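Local coordinates for iron-chelator utilization protein (Thermobifida fusca TM51, PDB 4YHB) that probably serves as an FAD-dependent siderophore-interacting oxidoreductase, helping to release iron taken up with the siderophore fuscachelin, at residues A166-F171 with E187-T192; H142-A147 with G219-W224; A178-L183 with I191-R196. All coordinates share one frame; numbering follows the deposited sequence.

Interaction 1: A166-F171 with E187-T192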
ATOM      1  N   ALA A 166      17.178 -12.075  -7.384  1.00 46.90           N
ATOM      2  CA  ALA A 166      17.211 -10.686  -6.932  1.00 43.88           C
ATOM      3  C   ALA A 166      17.821 -10.524  -5.549  1.00 39.66           C
ATOM      4  O   ALA A 166      17.679 -11.391  -4.696  1.00 39.90           O
ATOM      5  CB  ALA A 166      15.803 -10.097  -6.949  1.00 40.82           C
ATOM      6  N   SER A 167      18.512  -9.406  -5.348  1.00 36.85           N
ATOM      7  CA  SER A 167      18.962  -9.000  -4.031  1.00 32.93           C
ATOM      8  C   SER A 167      17.981  -8.005  -3.449  1.00 35.14           C
ATOM      9  O   SER A 167      17.462  -7.131  -4.164  1.00 34.25           O
ATOM     10  CB  SER A 167      20.360  -8.374  -4.083  1.00 34.88           C
ATOM     11  OG  SER A 167      21.327  -9.321  -4.480  1.00 42.07           O
ATOM     12  N   VAL A 168      17.743  -8.123  -2.149  1.00 32.61           N
ATOM     13  CA  VAL A 168      16.808  -7.250  -1.454  1.00 31.95           C
ATOM     14  C   VAL A 168      17.409  -6.728  -0.167  1.00 30.76           C
ATOM     15  O   VAL A 168      17.978  -7.488   0.618  1.00 33.02           O
ATOM     16  CB  VAL A 168      15.494  -7.972  -1.098  1.00 33.56           C
ATOM     17  CG1 VAL A 168      14.510  -6.995  -0.470  1.00 33.59           C
ATOM     18  CG2 VAL A 168      14.894  -8.623  -2.310  1.00 30.28           C
ATOM     19  N   THR A 169      17.291  -5.426   0.044  1.00 24.05           N
ATOM     20  CA  THR A 169      17.568  -4.842   1.345  1.00 30.22           C
ATOM     21  C   THR A 169      16.317  -4.085   1.761  1.00 29.40           C
ATOM     22  O   THR A 169      15.908  -3.141   1.083  1.00 28.93           O
ATOM     23  CB  THR A 169      18.787  -3.899   1.324  1.00 30.43           C
ATOM     24  OG1 THR A 169      19.975  -4.658   1.073  1.00 33.96           O
ATOM     25  CG2 THR A 169      18.940  -3.193   2.655  1.00 31.26           C
ATOM     26  N   ALA A 170      15.693  -4.505   2.854  1.00 26.13           N
ATOM     27  CA  ALA A 170      14.426  -3.904   3.266  1.00 25.22           C
ATOM     28  C   ALA A 170      14.452  -3.448   4.717  1.00 25.54           C
ATOM     29  O   ALA A 170      15.022  -4.109   5.587  1.00 25.77           O
ATOM     30  CB  ALA A 170      13.270  -4.889   3.039  1.00 25.16           C
ATOM     31  N   PHE A 171      13.843  -2.295   4.957  1.00 21.83           N
ATOM     32  CA  PHE A 171      13.666  -1.756   6.293  1.00 27.66           C
ATOM     33  C   PHE A 171      12.181  -1.461   6.497  1.00 22.09           C
ATOM     34  O   PHE A 171      11.618  -0.605   5.840  1.00 21.22           O
ATOM     35  CB  PHE A 171      14.506  -0.498   6.486  1.00 27.60           C
ATOM     36  CG  PHE A 171      15.983  -0.745   6.393  1.00 31.13           C
ATOM     37  CD1 PHE A 171      16.676  -1.288   7.466  1.00 29.11           C
ATOM     38  CD2 PHE A 171      16.675  -0.453   5.234  1.00 33.50           C
ATOM     39  CE1 PHE A 171      18.044  -1.525   7.391  1.00 36.48           C
ATOM     40  CE2 PHE A 171      18.049  -0.686   5.150  1.00 36.42           C
ATOM     41  CZ  PHE A 171      18.728  -1.228   6.227  1.00 33.06           C
ATOM     42  N   GLU A 187      16.290 -15.744  -1.973  1.00 47.43           N
ATOM     43  CA  GLU A 187      17.387 -16.238  -1.160  1.00 49.05           C
ATOM     44  C   GLU A 187      18.352 -15.109  -0.820  1.00 47.15           C
ATOM     45  O   GLU A 187      18.724 -14.317  -1.685  1.00 52.11           O
ATOM     46  CB  GLU A 187      18.118 -17.371  -1.888  1.00 60.68           C
ATOM     47  CG  GLU A 187      19.260 -18.002  -1.095  1.00 72.85           C
ATOM     48  CD  GLU A 187      18.786 -18.744   0.145  1.00 84.89           C
ATOM     49  OE1 GLU A 187      17.573 -19.035   0.252  1.00 84.83           O
ATOM     50  OE2 GLU A 187      19.632 -19.028   1.021  1.00 89.50           O
ATOM     51  N   GLY A 188      18.731 -15.022   0.449  1.00 42.42           N
ATOM     52  CA  GLY A 188      19.703 -14.039   0.885  1.00 43.43           C
ATOM     53  C   GLY A 188      19.148 -12.647   1.116  1.00 41.47           C
ATOM     54  O   GLY A 188      19.907 -11.716   1.386  1.00 39.76           O
ATOM     55  N   ALA A 189      17.832 -12.490   1.008  1.00 38.82           N
ATOM     56  CA  ALA A 189      17.218 -11.188   1.254  1.00 35.34           C
ATOM     57  C   ALA A 189      17.554 -10.711   2.659  1.00 33.93           C
ATOM     58  O   ALA A 189      17.600 -11.502   3.602  1.00 34.36           O
ATOM     59  CB  ALA A 189      15.714 -11.252   1.060  1.00 34.31           C
ATOM     60  N   GLU A 190      17.825  -9.418   2.787  1.00 30.54           N
ATOM     61  CA  GLU A 190      18.110  -8.829   4.084  1.00 35.05           C
ATOM     62  C   GLU A 190      16.956  -7.935   4.513  1.00 35.20           C
ATOM     63  O   GLU A 190      16.772  -6.836   3.986  1.00 32.12           O
ATOM     64  CB  GLU A 190      19.413  -8.045   4.045  1.00 36.59           C
ATOM     65  CG  GLU A 190      20.630  -8.915   3.770  1.00 43.42           C
ATOM     66  CD  GLU A 190      21.931  -8.215   4.110  1.00 58.91           C
ATOM     67  OE1 GLU A 190      21.891  -7.004   4.434  1.00 61.50           O
ATOM     68  OE2 GLU A 190      22.990  -8.880   4.061  1.00 63.85           O
ATOM     69  N   ILE A 191      16.177  -8.423   5.471  1.00 29.11           N
ATOM     70  CA  ILE A 191      14.978  -7.726   5.902  1.00 28.26           C
ATOM     71  C   ILE A 191      15.086  -7.347   7.366  1.00 29.70           C
ATOM     72  O   ILE A 191      15.236  -8.206   8.231  1.00 26.08           O
ATOM     73  CB  ILE A 191      13.731  -8.587   5.678  1.00 29.65           C
ATOM     74  CG1 ILE A 191      13.586  -8.932   4.196  1.00 32.80           C
ATOM     75  CG2 ILE A 191      12.497  -7.868   6.200  1.00 29.53           C
ATOM     76  CD1 ILE A 191      12.566 -10.009   3.926  1.00 38.69           C
ATOM     77  N   THR A 192      15.031  -6.051   7.638  1.00 26.29           N
ATOM     78  CA  THR A 192      15.166  -5.560   8.994  1.00 27.74           C
ATOM     79  C   THR A 192      13.872  -4.928   9.449  1.00 26.79           C
ATOM     80  O   THR A 192      13.323  -4.047   8.782  1.00 25.00           O
ATOM     81  CB  THR A 192      16.310  -4.542   9.110  1.00 29.74           C
ATOM     82  OG1 THR A 192      17.528  -5.170   8.698  1.00 27.16           O
ATOM     83  CG2 THR A 192      16.458  -4.050  10.537  1.00 26.34           C
TER
HETATM   84  O   HOH W   1      20.284  -9.242  -0.654  1.00 43.60           O
HETATM   85  O   HOH W   2      17.878  -4.873   6.099  1.00 29.63           O

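Interaction 2: H142-A147 with G219-W224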
ATOM      1  N   HIS A 142      19.364  -5.041  -7.505  1.00 33.04           N
ATOM      2  CA  HIS A 142      19.241  -4.924  -6.066  1.00 30.98           C
ATOM      3  C   HIS A 142      18.166  -3.905  -5.724  1.00 31.42           C
ATOM      4  O   HIS A 142      18.225  -2.747  -6.144  1.00 32.15           O
ATOM      5  CB  HIS A 142      20.582  -4.534  -5.458  1.00 31.01           C
ATOM      6  CG  HIS A 142      20.643  -4.659  -3.968  1.00 36.39           C
ATOM      7  ND1 HIS A 142      21.673  -5.309  -3.324  1.00 38.25           N
ATOM      8  CD2 HIS A 142      19.830  -4.187  -2.994  1.00 32.72           C
ATOM      9  CE1 HIS A 142      21.483  -5.248  -2.017  1.00 40.51           C
ATOM     10  NE2 HIS A 142      20.374  -4.568  -1.790  1.00 36.35           N
ATOM     11  N   TYR A 143      17.175  -4.352  -4.966  1.00 28.26           N
ATOM     12  CA  TYR A 143      16.062  -3.505  -4.573  1.00 27.21           C
ATOM     13  C   TYR A 143      16.202  -3.094  -3.118  1.00 27.79           C
ATOM     14  O   TYR A 143      16.377  -3.938  -2.247  1.00 28.89           O
ATOM     15  CB  TYR A 143      14.730  -4.234  -4.795  1.00 27.70           C
ATOM     16  CG  TYR A 143      14.460  -4.610  -6.231  1.00 29.32           C
ATOM     17  CD1 TYR A 143      13.649  -3.814  -7.035  1.00 31.46           C
ATOM     18  CD2 TYR A 143      15.016  -5.752  -6.790  1.00 30.80           C
ATOM     19  CE1 TYR A 143      13.398  -4.150  -8.351  1.00 34.78           C
ATOM     20  CE2 TYR A 143      14.777  -6.093  -8.110  1.00 30.65           C
ATOM     21  CZ  TYR A 143      13.964  -5.288  -8.883  1.00 34.82           C
ATOM     22  OH  TYR A 143      13.719  -5.623 -10.194  1.00 38.23           O
ATOM     23  N   VAL A 144      16.140  -1.794  -2.865  1.00 26.52           N
ATOM     24  CA  VAL A 144      16.139  -1.276  -1.508  1.00 26.24           C
ATOM     25  C   VAL A 144      14.739  -0.769  -1.169  1.00 29.39           C
ATOM     26  O   VAL A 144      14.242   0.159  -1.807  1.00 30.57           O
ATOM     27  CB  VAL A 144      17.154  -0.145  -1.330  1.00 27.57           C
ATOM     28  CG1 VAL A 144      17.101   0.390   0.096  1.00 29.93           C
ATOM     29  CG2 VAL A 144      18.567  -0.631  -1.679  1.00 29.50           C
ATOM     30  N   LEU A 145      14.095  -1.387  -0.185  1.00 24.56           N
ATOM     31  CA  LEU A 145      12.707  -1.048   0.144  1.00 25.89           C
ATOM     32  C   LEU A 145      12.561  -0.512   1.564  1.00 25.44           C
ATOM     33  O   LEU A 145      13.050  -1.116   2.522  1.00 25.05           O
ATOM     34  CB  LEU A 145      11.822  -2.276  -0.034  1.00 27.64           C
ATOM     35  CG  LEU A 145      11.932  -2.983  -1.382  1.00 29.18           C
ATOM     36  CD1 LEU A 145      11.397  -4.380  -1.259  1.00 31.27           C
ATOM     37  CD2 LEU A 145      11.149  -2.226  -2.435  1.00 31.67           C
ATOM     38  N   LEU A 146      11.899   0.630   1.692  1.00 22.51           N
ATOM     39  CA  LEU A 146      11.608   1.232   2.987  1.00 20.75           C
ATOM     40  C   LEU A 146      10.098   1.429   3.099  1.00 25.52           C
ATOM     41  O   LEU A 146       9.441   1.874   2.145  1.00 23.60           O
ATOM     42  CB  LEU A 146      12.352   2.560   3.153  1.00 23.79           C
ATOM     43  CG  LEU A 146      13.869   2.491   2.939  1.00 30.69           C
ATOM     44  CD1 LEU A 146      14.246   3.120   1.615  1.00 34.70           C
ATOM     45  CD2 LEU A 146      14.606   3.170   4.076  1.00 32.90           C
ATOM     46  N   ALA A 147       9.528   1.066   4.243  1.00 22.60           N
ATOM     47  CA  ALA A 147       8.081   1.149   4.391  1.00 20.68           C
ATOM     48  C   ALA A 147       7.685   1.153   5.854  1.00 20.13           C
ATOM     49  O   ALA A 147       8.239   0.396   6.645  1.00 19.79           O
ATOM     50  CB  ALA A 147       7.394  -0.024   3.665  1.00 20.16           C
ATOM     51  N   GLY A 219      25.750  -3.037  -8.760  1.00 35.60           N
ATOM     52  CA  GLY A 219      24.816  -3.356  -9.825  1.00 32.25           C
ATOM     53  C   GLY A 219      23.725  -2.316 -10.023  1.00 29.47           C
ATOM     54  O   GLY A 219      23.800  -1.198  -9.513  1.00 27.97           O
ATOM     55  N   ARG A 220      22.706  -2.684 -10.787  1.00 31.34           N
ATOM     56  CA  ARG A 220      21.591  -1.783 -11.032  1.00 27.60           C
ATOM     57  C   ARG A 220      20.671  -1.774  -9.805  1.00 32.21           C
ATOM     58  O   ARG A 220      20.090  -2.799  -9.452  1.00 29.28           O
ATOM     59  CB  ARG A 220      20.835  -2.210 -12.285  1.00 33.05           C
ATOM     60  CG  ARG A 220      20.101  -1.076 -12.980  1.00 46.38           C
ATOM     61  CD  ARG A 220      19.572  -1.510 -14.350  1.00 51.08           C
ATOM     62  NE  ARG A 220      20.632  -1.967 -15.253  1.00 52.65           N
ATOM     63  CZ  ARG A 220      20.518  -1.999 -16.580  1.00 53.99           C
ATOM     64  NH1 ARG A 220      19.394  -1.600 -17.158  1.00 61.86           N
ATOM     65  NH2 ARG A 220      21.523  -2.424 -17.335  1.00 48.76           N
ATOM     66  N   VAL A 221      20.564  -0.612  -9.163  1.00 27.14           N
ATOM     67  CA  VAL A 221      19.840  -0.452  -7.904  1.00 32.72           C
ATOM     68  C   VAL A 221      18.541   0.339  -8.076  1.00 36.43           C
ATOM     69  O   VAL A 221      18.494   1.337  -8.798  1.00 29.43           O
ATOM     70  CB  VAL A 221      20.723   0.268  -6.851  1.00 34.69           C
ATOM     71  CG1 VAL A 221      20.011   0.381  -5.502  1.00 31.31           C
ATOM     72  CG2 VAL A 221      22.047  -0.458  -6.695  1.00 31.94           C
ATOM     73  N   PHE A 222      17.481  -0.106  -7.410  1.00 33.48           N
ATOM     74  CA  PHE A 222      16.271   0.701  -7.335  1.00 28.18           C
ATOM     75  C   PHE A 222      15.814   0.866  -5.884  1.00 30.02           C
ATOM     76  O   PHE A 222      15.697  -0.113  -5.146  1.00 27.22           O
ATOM     77  CB  PHE A 222      15.155   0.098  -8.175  1.00 29.75           C
ATOM     78  CG  PHE A 222      14.010   1.048  -8.407  1.00 27.72           C
ATOM     79  CD1 PHE A 222      12.953   1.111  -7.508  1.00 28.12           C
ATOM     80  CD2 PHE A 222      14.012   1.903  -9.498  1.00 30.89           C
ATOM     81  CE1 PHE A 222      11.900   1.999  -7.711  1.00 34.87           C
ATOM     82  CE2 PHE A 222      12.967   2.795  -9.709  1.00 28.77           C
ATOM     83  CZ  PHE A 222      11.912   2.843  -8.817  1.00 33.39           C
ATOM     84  N   VAL A 223      15.585   2.114  -5.484  1.00 26.59           N
ATOM     85  CA  VAL A 223      15.172   2.432  -4.119  1.00 26.32           C
ATOM     86  C   VAL A 223      13.692   2.795  -4.098  1.00 28.50           C
ATOM     87  O   VAL A 223      13.253   3.670  -4.843  1.00 26.71           O
ATOM     88  CB  VAL A 223      15.985   3.597  -3.530  1.00 26.42           C
ATOM     89  CG1 VAL A 223      15.555   3.867  -2.085  1.00 26.67           C
ATOM     90  CG2 VAL A 223      17.484   3.303  -3.610  1.00 27.52           C
ATOM     91  N   TRP A 224      12.917   2.114  -3.261  1.00 23.89           N
ATOM     92  CA  TRP A 224      11.483   2.409  -3.157  1.00 24.22           C
ATOM     93  C   TRP A 224      11.131   2.658  -1.701  1.00 23.42           C
ATOM     94  O   TRP A 224      11.442   1.840  -0.834  1.00 23.31           O
ATOM     95  CB  TRP A 224      10.631   1.265  -3.715  1.00 23.10           C
ATOM     96  CG  TRP A 224       9.136   1.593  -3.801  1.00 25.55           C
ATOM     97  CD1 TRP A 224       8.473   2.096  -4.883  1.00 31.25           C
ATOM     98  CD2 TRP A 224       8.144   1.427  -2.767  1.00 27.67           C
ATOM     99  NE1 TRP A 224       7.131   2.254  -4.595  1.00 28.62           N
ATOM    100  CE2 TRP A 224       6.903   1.855  -3.304  1.00 27.92           C
ATOM    101  CE3 TRP A 224       8.183   0.966  -1.444  1.00 25.98           C
ATOM    102  CZ2 TRP A 224       5.714   1.827  -2.566  1.00 27.03           C
ATOM    103  CZ3 TRP A 224       6.990   0.942  -0.702  1.00 27.65           C
ATOM    104  CH2 TRP A 224       5.773   1.368  -1.275  1.00 23.82           C
TER

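Interaction 3: A178-L183 with I191-R196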
ATOM      1  N   ALA A 178       5.772  -7.900  17.601  1.00 21.30           N
ATOM      2  CA  ALA A 178       4.602  -8.729  17.316  1.00 24.08           C
ATOM      3  C   ALA A 178       4.016  -8.424  15.950  1.00 22.73           C
ATOM      4  O   ALA A 178       3.147  -9.149  15.467  1.00 23.00           O
ATOM      5  CB  ALA A 178       3.534  -8.541  18.391  1.00 27.16           C
ATOM      6  N   GLU A 179       4.481  -7.342  15.335  1.00 21.88           N
ATOM      7  CA  GLU A 179       3.950  -6.908  14.049  1.00 22.83           C
ATOM      8  C   GLU A 179       4.795  -7.390  12.870  1.00 23.61           C
ATOM      9  O   GLU A 179       4.459  -7.124  11.717  1.00 22.47           O
ATOM     10  CB  GLU A 179       3.831  -5.385  14.021  1.00 22.59           C
ATOM     11  CG  GLU A 179       2.852  -4.837  15.049  1.00 23.85           C
ATOM     12  CD  GLU A 179       1.421  -5.318  14.808  1.00 25.02           C
ATOM     13  OE1 GLU A 179       0.999  -5.447  13.628  1.00 25.64           O
ATOM     14  OE2 GLU A 179       0.716  -5.557  15.805  1.00 24.26           O
ATOM     15  N   GLU A 180       5.892  -8.086  13.154  1.00 22.94           N
ATOM     16  CA  GLU A 180       6.727  -8.657  12.094  1.00 21.70           C
ATOM     17  C   GLU A 180       5.966  -9.732  11.336  1.00 24.22           C
ATOM     18  O   GLU A 180       5.162 -10.453  11.918  1.00 26.63           O
ATOM     19  CB  GLU A 180       8.020  -9.233  12.681  1.00 24.03           C
ATOM     20  CG  GLU A 180       8.870  -8.160  13.321  1.00 19.02           C
ATOM     21  CD  GLU A 180      10.132  -8.691  13.984  1.00 25.37           C
ATOM     22  OE1 GLU A 180      10.446  -9.883  13.818  1.00 29.19           O
ATOM     23  OE2 GLU A 180      10.814  -7.895  14.662  1.00 26.86           O
ATOM     24  N   GLN A 181       6.215  -9.828  10.034  1.00 22.91           N
ATOM     25  CA  GLN A 181       5.586 -10.840   9.197  1.00 24.34           C
ATOM     26  C   GLN A 181       6.630 -11.788   8.624  1.00 24.14           C
ATOM     27  O   GLN A 181       7.788 -11.425   8.473  1.00 30.56           O
ATOM     28  CB  GLN A 181       4.792 -10.177   8.056  1.00 22.54           C
ATOM     29  CG  GLN A 181       3.745  -9.183   8.534  1.00 24.22           C
ATOM     30  CD  GLN A 181       2.927  -8.598   7.383  1.00 26.84           C
ATOM     31  OE1 GLN A 181       2.968  -9.101   6.263  1.00 27.95           O
ATOM     32  NE2 GLN A 181       2.185  -7.538   7.660  1.00 20.92           N
ATOM     33  N   GLU A 182       6.214 -13.008   8.313  1.00 27.21           N
ATOM     34  CA  GLU A 182       7.064 -13.950   7.608  1.00 30.76           C
ATOM     35  C   GLU A 182       6.817 -13.800   6.117  1.00 29.43           C
ATOM     36  O   GLU A 182       5.725 -14.080   5.640  1.00 27.96           O
ATOM     37  CB  GLU A 182       6.785 -15.383   8.065  1.00 39.78           C
ATOM     38  CG  GLU A 182       6.901 -15.558   9.568  1.00 46.32           C
ATOM     39  CD  GLU A 182       6.699 -16.994  10.015  1.00 65.90           C
ATOM     40  OE1 GLU A 182       5.974 -17.744   9.322  1.00 63.04           O
ATOM     41  OE2 GLU A 182       7.266 -17.368  11.065  1.00 72.04           O
ATOM     42  N   LEU A 183       7.834 -13.342   5.397  1.00 28.91           N
ATOM     43  CA  LEU A 183       7.707 -13.039   3.977  1.00 32.34           C
ATOM     44  C   LEU A 183       8.427 -14.059   3.099  1.00 33.14           C
ATOM     45  O   LEU A 183       9.497 -14.553   3.460  1.00 30.09           O
ATOM     46  CB  LEU A 183       8.251 -11.637   3.700  1.00 32.12           C
ATOM     47  CG  LEU A 183       7.551 -10.479   4.419  1.00 35.49           C
ATOM     48  CD1 LEU A 183       8.227  -9.164   4.073  1.00 38.00           C
ATOM     49  CD2 LEU A 183       6.067 -10.432   4.039  1.00 30.31           C
ATOM     50  N   ILE A 191      16.177  -8.423   5.471  1.00 29.11           N
ATOM     51  CA  ILE A 191      14.978  -7.726   5.902  1.00 28.26           C
ATOM     52  C   ILE A 191      15.086  -7.347   7.366  1.00 29.70           C
ATOM     53  O   ILE A 191      15.236  -8.206   8.231  1.00 26.08           O
ATOM     54  CB  ILE A 191      13.731  -8.587   5.678  1.00 29.65           C
ATOM     55  CG1 ILE A 191      13.586  -8.932   4.196  1.00 32.80           C
ATOM     56  CG2 ILE A 191      12.497  -7.868   6.200  1.00 29.53           C
ATOM     57  CD1 ILE A 191      12.566 -10.009   3.926  1.00 38.69           C
ATOM     58  N   THR A 192      15.031  -6.051   7.638  1.00 26.29           N
ATOM     59  CA  THR A 192      15.166  -5.560   8.994  1.00 27.74           C
ATOM     60  C   THR A 192      13.872  -4.928   9.449  1.00 26.79           C
ATOM     61  O   THR A 192      13.323  -4.047   8.782  1.00 25.00           O
ATOM     62  CB  THR A 192      16.310  -4.542   9.110  1.00 29.74           C
ATOM     63  OG1 THR A 192      17.528  -5.170   8.698  1.00 27.16           O
ATOM     64  CG2 THR A 192      16.458  -4.050  10.537  1.00 26.34           C
ATOM     65  N   TRP A 193      13.379  -5.396  10.582  1.00 24.74           N
ATOM     66  CA  TRP A 193      12.181  -4.834  11.163  1.00 23.84           C
ATOM     67  C   TRP A 193      12.595  -3.802  12.201  1.00 25.68           C
ATOM     68  O   TRP A 193      13.327  -4.110  13.147  1.00 27.37           O
ATOM     69  CB  TRP A 193      11.312  -5.940  11.776  1.00 22.53           C
ATOM     70  CG  TRP A 193      10.860  -6.951  10.760  1.00 23.51           C
ATOM     71  CD1 TRP A 193      11.492  -8.119  10.416  1.00 22.91           C
ATOM     72  CD2 TRP A 193       9.677  -6.881   9.942  1.00 22.56           C
ATOM     73  NE1 TRP A 193      10.775  -8.772   9.433  1.00 23.26           N
ATOM     74  CE2 TRP A 193       9.662  -8.036   9.130  1.00 23.20           C
ATOM     75  CE3 TRP A 193       8.637  -5.955   9.823  1.00 21.44           C
ATOM     76  CZ2 TRP A 193       8.642  -8.286   8.213  1.00 23.94           C
ATOM     77  CZ3 TRP A 193       7.625  -6.209   8.916  1.00 19.43           C
ATOM     78  CH2 TRP A 193       7.638  -7.364   8.121  1.00 22.84           C
ATOM     79  N   LEU A 194      12.142  -2.570  12.012  1.00 21.62           N
ATOM     80  CA  LEU A 194      12.416  -1.503  12.970  1.00 23.37           C
ATOM     81  C   LEU A 194      11.181  -1.252  13.827  1.00 25.25           C
ATOM     82  O   LEU A 194      10.066  -1.153  13.312  1.00 22.08           O
ATOM     83  CB  LEU A 194      12.827  -0.230  12.235  1.00 20.29           C
ATOM     84  CG  LEU A 194      14.019  -0.424  11.299  1.00 22.79           C
ATOM     85  CD1 LEU A 194      14.099   0.755  10.334  1.00 24.07           C
ATOM     86  CD2 LEU A 194      15.312  -0.585  12.114  1.00 24.59           C
ATOM     87  N   HIS A 195      11.383  -1.141  15.129  1.00 21.31           N
ATOM     88  CA  HIS A 195      10.270  -1.066  16.070  1.00 23.21           C
ATOM     89  C   HIS A 195      10.146   0.307  16.709  1.00 26.01           C
ATOM     90  O   HIS A 195      11.107   0.823  17.280  1.00 21.30           O
ATOM     91  CB  HIS A 195      10.433  -2.128  17.169  1.00 22.33           C
ATOM     92  CG  HIS A 195      10.712  -3.501  16.645  1.00 22.69           C
ATOM     93  ND1 HIS A 195      11.593  -4.366  17.258  1.00 26.15           N
ATOM     94  CD2 HIS A 195      10.211  -4.170  15.580  1.00 21.52           C
ATOM     95  CE1 HIS A 195      11.627  -5.505  16.588  1.00 28.13           C
ATOM     96  NE2 HIS A 195      10.799  -5.410  15.562  1.00 23.68           N
ATOM     97  N   ARG A 196       8.951   0.886  16.643  1.00 22.34           N
ATOM     98  CA  ARG A 196       8.690   2.169  17.290  1.00 21.77           C
ATOM     99  C   ARG A 196       8.681   2.073  18.814  1.00 23.22           C
ATOM    100  O   ARG A 196       8.928   3.069  19.495  1.00 24.93           O
ATOM    101  CB  ARG A 196       7.360   2.743  16.812  1.00 24.31           C
ATOM    102  CG  ARG A 196       7.417   3.315  15.391  1.00 24.02           C
ATOM    103  CD  ARG A 196       6.178   4.158  15.114  1.00 26.11           C
ATOM    104  NE  ARG A 196       4.959   3.365  15.230  1.00 24.72           N
ATOM    105  CZ  ARG A 196       4.418   2.682  14.224  1.00 28.40           C
ATOM    106  NH1 ARG A 196       4.989   2.695  13.026  1.00 28.39           N
ATOM    107  NH2 ARG A 196       3.308   1.987  14.416  1.00 27.46           N
TER

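Interaction 1: A166-F171 with E187-T192
Thr192 lies beside Phe171, and the two side chains point the same way. Thr192 CB meets Phe171 CD1 at 3.7 Å, obliquely to the ring. With chi1 at -59°, Thr192 OG1 sits beside its own backbone N, and from there it meets water 2. OG1 is hydrogen-bonded to water 2 at 2.6 Å; the water donates a second bond to Ala170 O and lies above one ring face of Phe171, toward its rim. Ala170 O therefore has two donors, since Thr192 N reaches it at 2.8 Å. A serine in place of Phe171 would probably leave the flank of Thr192 CB uncovered and water 2 without the ring surface beside it. Val168 is the next anchor. Its O accepts from Glu190 N at 2.9 Å, and its CB packs on Ala189 CB at 3.9 Å. Glu190 returns the bonding through its own O, which takes the N-H of Ala170 in a nearly straight bond (165°). Glu190 CB rests near Val168 O. Water 1 bridges Val168 N and Gly188 O just ahead of strand 190-195. The pairing joins strand 167-174 to the outermost strand 190-195 of the parallel sheet in an alpha/beta domain.

Interaction 2: H142-A147 with G219-W224
Trp224 carries its indole opposite its backbone N (chi1 -172°), whereas Leu145 turns CG to lie beside its own N (chi1 -52°). These rotations let the two side chains meet at a slant on one face of the sheet, where Leu145 CD2 touches Trp224 CB at 3.8 Å. The indole then runs on past Leu146 O to Ala147. Ala147 CB lies at the ring edge, near its plane, 4.5 Å from CZ3. On the same face Tyr143 CD1 approaches Phe222 CB more loosely.

The other face is built from branched aliphatic groups. Val144 CB rests against Val223 CG2 at 4.1 Å, and Val144 CG2 against Val221 CG1. Leu146 CD1 reaches Val223 CG1 at 4.0 Å. His142 also points to this face, and its NE2 is hydrogen-bonded to Thr169 OG1 of the next strand.

Five backbone hydrogen bonds hold the pair, from His142 N to Arg220 O at one end to Leu146 N to Trp224 O at the other. The bond from Trp224 N to Val144 O is 2.8 Å long and almost straight (172°). Trp224 O also takes a CA-H contact from Leu145.

Helix 152-161 covers the face of Tyr143, Leu145 and Trp224. Phe50 meets the Trp224 ring edge-to-face. Strands 142-147 and 221-226 are inner neighbours in a five-stranded parallel sheet of order 3-2-1-4-5, as in the Rossmann-like nucleotide-binding domains of the ferredoxin reductase superfamily.

Interaction 3: A178-L183 with I191-R196
Glu180 does two jobs at once: it lies over the indole of Trp193 and binds His195 with its carboxylate. Its OE2 accepts the N-H of His195 NE2 at 2.6 Å. The oxygen uses its anti lone pair, the one turned away from OE1, and the bond is bent (140°). OE2 lies at the imidazole edge, near the ring plane. Carboxylate and imidazole are nearly coplanar. The bond is likely to fix the rotation of both groups and may favour a positively charged imidazole.

The chain reaches this place because Glu180 CG sits beside its own backbone N (chi1 -63°) and then extends. CG comes down on the five-membered ring of Trp193 as a CH-pi contact, 3.8 Å from the centroid. The carboxylate plane is tilted only 15° from the indole plane.

The loop that holds Glu180 connects two adjacent parallel strands, 167-174 and 190-195. It has a short 3-10 turn but no alpha helix, so loop takes the place of the crossover helix, running back antiparallel across the face of strand 190-195, beside helix 152-161.

The backbone joins the cover over the indole. Gln181 N sits 3.3 Å above the ring plane, toward the rim on the same face as Glu180 CG. Gln181 O approaches Trp193 CZ2 at 3.3 Å, while Gln181 CB packs on CH2. Leu183 continues the apolar surface: its CD1 is 4.3 Å from Trp193 CZ2 and also meets Ile191 CD1. Phe172 touches Trp193, and Leu152 of helix 152-161 packs against it too.

All three contacts involve one parallel sheet; interactions 1 and 2 pair its strands, and interaction 3 lays a loop on strand 190-195. Interactions 1 and 2 have centres 10 Å apart. Phe171 N lies 2.8 Å from Leu145 O, and Thr169 O lies 2.8 Å from Leu145 N; both are probable hydrogen bonds. Interactions 1 and 3 share Ile191 and Thr192. Phe171 CB also packs on Leu194 CD1. Interactions 2 and 3 do not touch; their nearest atoms are about 7 Å apart. The side chain of Trp224 in interaction 2 is about 8 Å from FAD and about 11 Å from the zinc ion. That of Gln181 in interaction 3 is about 10 Å from FAD.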